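Local coordinates for protein OBCA, Oxalate Biosynthetic Component A (Burkholderia glumae, PDB 4NNC) that combines a family-specific N-terminal domain with a probable TIM-barrel domain, and binds a cobalt ion, an oxalate ion and 2KQ, at residues Leu274-Ser279 with Ala294-Tyr299. Sequence-based numbering, arbitrary orientation.
Sequences LNLSTS and AHLKFY. With 2KQ ((3S)-3-[2-[3-[[(2R)-4-[[[(2R,3S,4R,5R)-5-(6-aminopurin-9-yl)-4-oxidanyl-3-phosphonooxy-oxolan-2-yl]methoxy-oxidanyl-phosphoryl]oxy-oxidanyl-phosphoryl]oxy-3,3-dimethyl-2-oxidanyl-butanoyl]amino]propanoylamino]ethylsulfanyl]-3-oxidanyl-butanoic acid), chain D; OXL (oxalate ion), chain C.
H295 makes the polar link to the loop that follows strand 273-276. Its NE2 donates to the backbone O of S277 at 2.8 Å, with an N-H...O angle of 155°. The oxygen lies near the ring plane of H295, while the nitrogen stands above the carbonyl plane of S277. The ring reaches it with CG set between the backbone N and the carbonyl carbon (chi1 54°). The backbone O of H295 accepts from Y299 OH at 2.7 Å, in the plane of the Y299 ring. The residue is thus held at both its ring and its carbonyl.

Apolar contacts pack against the H295 ring. L276 slides past H295 in the opposite direction, and its CD2 lies 3.9 Å from H295 CD2, approaching the ring obliquely. L296 CD2 sits over the centre of one face of the H295 ring and also meets L276 CB at 4.0 Å. T278 crosses both H295 and L296 at about a right angle. Its CG2 touches H295 CE1 and L296 CD1, and its OG1 is hydrogen-bonded to S310 O on strand 308-311.

The other side of the 277-279 loop meets the ligands. S277 OG donates to O54 of 2KQ at 2.7 Å and accepts from S279 N, which forms an ST turn. S279 OG donates to O3 of the oxalate ion at 2.7 Å. The S277 side chain also lies about 4 Å from a bound cobalt ion.

Strand 273-276 runs parallel to its neighbours, 222-229 and 308-311, in a sheet consistent with a TIM barrel. Ligand-binding loops at the C-terminal ends of the strands are characteristic of that fold; here the 294-299 loop backs one of them.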
loop_
_atom_site.group_PDB
_atom_site.type_symbol
_atom_site.label_atom_id
_atom_site.label_comp_id
_atom_site.label_asym_id
_atom_site.label_seq_id
_atom_site.Cartn_x
_atom_site.Cartn_y
_atom_site.Cartn_z
ATOM N N LEU A 274 13.610 -12.664 -1.647
ATOM C CA LEU A 274 13.529 -11.221 -1.495
ATOM C C LEU A 274 13.498 -10.576 -2.890
ATOM O O LEU A 274 14.218 -10.998 -3.813
ATOM C CB LEU A 274 14.690 -10.700 -0.627
ATOM C CG LEU A 274 14.676 -11.210 0.830
ATOM C CD1 LEU A 274 15.685 -10.514 1.742
ATOM C CD2 LEU A 274 13.286 -11.074 1.424
ATOM N N ASN A 275 12.629 -9.581 -3.040
ATOM C CA ASN A 275 12.433 -8.879 -4.298
ATOM C C ASN A 275 12.576 -7.401 -3.940
ATOM O O ASN A 275 11.671 -6.799 -3.356
ATOM C CB ASN A 275 11.039 -9.221 -4.860
ATOM C CG ASN A 275 10.616 -8.333 -6.041
ATOM O OD1 ASN A 275 11.145 -7.229 -6.247
ATOM N ND2 ASN A 275 9.621 -8.805 -6.802
ATOM N N LEU A 276 13.717 -6.812 -4.272
ATOM C CA LEU A 276 14.007 -5.467 -3.790
ATOM C C LEU A 276 13.570 -4.416 -4.796
ATOM O O LEU A 276 13.905 -4.511 -5.980
ATOM C CB LEU A 276 15.495 -5.311 -3.481
ATOM C CG LEU A 276 15.907 -5.587 -2.030
ATOM C CD1 LEU A 276 15.207 -6.814 -1.438
ATOM C CD2 LEU A 276 17.429 -5.698 -1.896
ATOM N N SER A 277 12.809 -3.426 -4.322
ATOM C CA SER A 277 12.438 -2.297 -5.162
ATOM C C SER A 277 13.666 -1.452 -5.508
ATOM O O SER A 277 14.471 -1.103 -4.633
ATOM C CB SER A 277 11.376 -1.426 -4.489
ATOM O OG SER A 277 11.018 -0.344 -5.332
ATOM N N THR A 278 13.799 -1.145 -6.795
ATOM C CA THR A 278 14.827 -0.242 -7.313
ATOM C C THR A 278 14.212 1.099 -7.736
ATOM O O THR A 278 14.883 1.949 -8.335
ATOM C CB THR A 278 15.456 -0.826 -8.557
ATOM O OG1 THR A 278 14.420 -1.021 -9.530
ATOM C CG2 THR A 278 16.108 -2.166 -8.246
ATOM N N SER A 279 12.934 1.279 -7.432
ATOM C CA SER A 279 12.224 2.498 -7.808
ATOM C C SER A 279 12.725 3.715 -7.037
ATOM O O SER A 279 13.138 3.599 -5.883
ATOM C CB SER A 279 10.731 2.320 -7.545
ATOM O OG SER A 279 10.191 3.514 -7.032
ATOM N N ALA A 294 22.768 -0.379 -5.763
ATOM C CA ALA A 294 23.756 -0.593 -4.705
ATOM C C ALA A 294 23.270 -1.566 -3.623
ATOM O O ALA A 294 24.085 -2.168 -2.917
ATOM C CB ALA A 294 24.210 0.744 -4.086
ATOM N N HIS A 295 21.951 -1.724 -3.496
ATOM C CA HIS A 295 21.381 -2.671 -2.529
ATOM C C HIS A 295 21.338 -4.082 -3.104
ATOM O O HIS A 295 20.999 -5.054 -2.407
ATOM C CB HIS A 295 19.978 -2.233 -2.043
ATOM C CG HIS A 295 18.987 -1.961 -3.147
ATOM N ND1 HIS A 295 19.349 -1.491 -4.392
ATOM C CD2 HIS A 295 17.633 -2.056 -3.159
ATOM C CE1 HIS A 295 18.264 -1.329 -5.136
ATOM N NE2 HIS A 295 17.209 -1.660 -4.407
ATOM N N LEU A 296 21.686 -4.186 -4.382
ATOM C CA LEU A 296 21.663 -5.464 -5.086
ATOM C C LEU A 296 23.091 -5.983 -5.138
ATOM O O LEU A 296 23.707 -6.032 -6.196
ATOM C CB LEU A 296 21.111 -5.283 -6.508
ATOM C CG LEU A 296 19.792 -4.515 -6.586
ATOM C CD1 LEU A 296 19.326 -4.349 -8.040
ATOM C CD2 LEU A 296 18.737 -5.217 -5.751
ATOM N N LYS A 297 23.620 -6.352 -3.981
ATOM C CA LYS A 297 25.002 -6.793 -3.881
ATOM C C LYS A 297 25.031 -8.178 -3.269
ATOM O O LYS A 297 24.016 -8.677 -2.770
ATOM C CB LYS A 297 25.788 -5.838 -2.984
ATOM C CG LYS A 297 25.122 -5.636 -1.623
ATOM C CD LYS A 297 25.981 -4.816 -0.658
ATOM C CE LYS A 297 25.289 -4.723 0.714
ATOM N NZ LYS A 297 26.051 -3.905 1.717
ATOM N N PHE A 298 26.199 -8.803 -3.299
ATOM C CA PHE A 298 26.385 -10.038 -2.562
ATOM C C PHE A 298 26.379 -9.701 -1.074
ATOM O O PHE A 298 27.208 -8.912 -0.620
ATOM C CB PHE A 298 27.714 -10.682 -2.953
ATOM C CG PHE A 298 27.920 -12.030 -2.349
ATOM C CD1 PHE A 298 28.651 -12.175 -1.177
ATOM C CD2 PHE A 298 27.369 -13.152 -2.938
ATOM C CE1 PHE A 298 28.843 -13.424 -0.605
ATOM C CE2 PHE A 298 27.551 -14.410 -2.374
ATOM C CZ PHE A 298 28.289 -14.541 -1.200
ATOM N N TYR A 299 25.435 -10.253 -0.315
ATOM C CA TYR A 299 25.423 -10.033 1.128
ATOM C C TYR A 299 26.197 -11.144 1.817
ATOM O O TYR A 299 25.770 -12.313 1.811
ATOM C CB TYR A 299 23.993 -9.953 1.676
ATOM C CG TYR A 299 23.289 -8.662 1.329
ATOM C CD1 TYR A 299 23.164 -7.635 2.262
ATOM C CD2 TYR A 299 22.750 -8.469 0.069
ATOM C CE1 TYR A 299 22.518 -6.455 1.941
ATOM C CE2 TYR A 299 22.100 -7.298 -0.261
ATOM C CZ TYR A 299 21.994 -6.296 0.668
ATOM O OH TYR A 299 21.347 -5.130 0.312
HETATM C C01 2KQ D . -2.030 4.603 -1.269
HETATM C C02 2KQ D . -2.834 3.293 -1.256
HETATM C C03 2KQ D . -1.872 2.063 -0.872
HETATM C C04 2KQ D . -3.970 3.442 -0.236
HETATM O O05 2KQ D . -4.720 2.249 -0.235
HETATM P P06 2KQ D . -6.253 2.256 0.201
HETATM O O07 2KQ D . -6.628 0.858 0.661
HETATM O O08 2KQ D . -6.481 3.223 1.350
HETATM O O09 2KQ D . -7.127 2.646 -1.070
HETATM P P10 2KQ D . -7.574 4.112 -1.547
HETATM O O11 2KQ D . -8.092 4.055 -2.957
HETATM O O12 2KQ D . -6.376 5.032 -1.521
HETATM O O13 2KQ D . -8.716 4.686 -0.575
HETATM C C14 2KQ D . -9.187 6.032 -0.747
HETATM C C15 2KQ D . -10.449 6.233 -0.022
HETATM O O16 2KQ D . -11.410 5.135 -0.298
HETATM C C17 2KQ D . -11.656 4.444 0.935
HETATM N N18 2KQ D . -11.661 3.049 0.659
HETATM C C19 2KQ D . -10.598 2.243 0.489
HETATM N N20 2KQ D . -11.029 0.988 0.225
HETATM C C21 2KQ D . -12.388 0.989 0.220
HETATM C C22 2KQ D . -13.377 0.007 0.013
HETATM N N23 2KQ D . -13.012 -1.373 -0.279
HETATM N N24 2KQ D . -14.672 0.367 0.084
HETATM C C25 2KQ D . -15.018 1.653 0.341
HETATM N N26 2KQ D . -14.103 2.611 0.553
HETATM C C27 2KQ D . -12.784 2.293 0.492
HETATM C C28 2KQ D . -10.607 4.861 1.882
HETATM O O29 2KQ D . -11.096 4.899 3.223
HETATM C C30 2KQ D . -10.254 6.227 1.461
HETATM O O31 2KQ D . -11.152 7.171 2.083
HETATM P P32 2KQ D . -11.081 8.761 1.688
HETATM O O33 2KQ D . -11.493 8.986 0.226
HETATM O O34 2KQ D . -11.985 9.566 2.601
HETATM O O35 2KQ D . -9.662 9.230 1.874
HETATM C C36 2KQ D . -3.530 3.113 -2.644
HETATM O O37 2KQ D . -4.348 4.185 -2.862
HETATM C C38 2KQ D . -2.578 2.996 -3.846
HETATM O O39 2KQ D . -1.945 3.950 -4.286
HETATM N N40 2KQ D . -2.468 1.706 -4.512
HETATM C C41 2KQ D . -1.608 1.637 -5.647
HETATM C C42 2KQ D . -0.212 1.176 -5.243
HETATM C C43 2KQ D . 0.774 1.050 -6.426
HETATM O O44 2KQ D . 0.944 1.973 -7.225
HETATM N N45 2KQ D . 1.478 -0.193 -6.588
HETATM C C46 2KQ D . 2.383 -0.288 -7.694
HETATM C C47 2KQ D . 3.751 -0.721 -7.214
HETATM S S48 2KQ D . 4.810 -1.195 -8.572
HETATM C C49 2KQ D . 6.296 -1.935 -7.926
HETATM C C50 2KQ D . 6.197 -3.334 -8.239
HETATM O O51 2KQ D . 6.356 -1.817 -6.519
HETATM C C52 2KQ D . 7.558 -1.405 -8.674
HETATM C C53 2KQ D . 8.799 -1.119 -7.885
HETATM O O54 2KQ D . 8.827 -1.260 -6.626
HETATM O O55 2KQ D . 9.826 -0.738 -8.507
HETATM C C1 OXL C . 6.920 2.626 -7.444
HETATM C C2 OXL C . 5.876 1.714 -6.943
HETATM O O1 OXL C . 7.143 2.729 -8.681
HETATM O O2 OXL C . 4.664 1.920 -7.241
HETATM O O3 OXL C . 7.581 3.269 -6.589
HETATM O O4 OXL C . 6.234 0.754 -6.193
#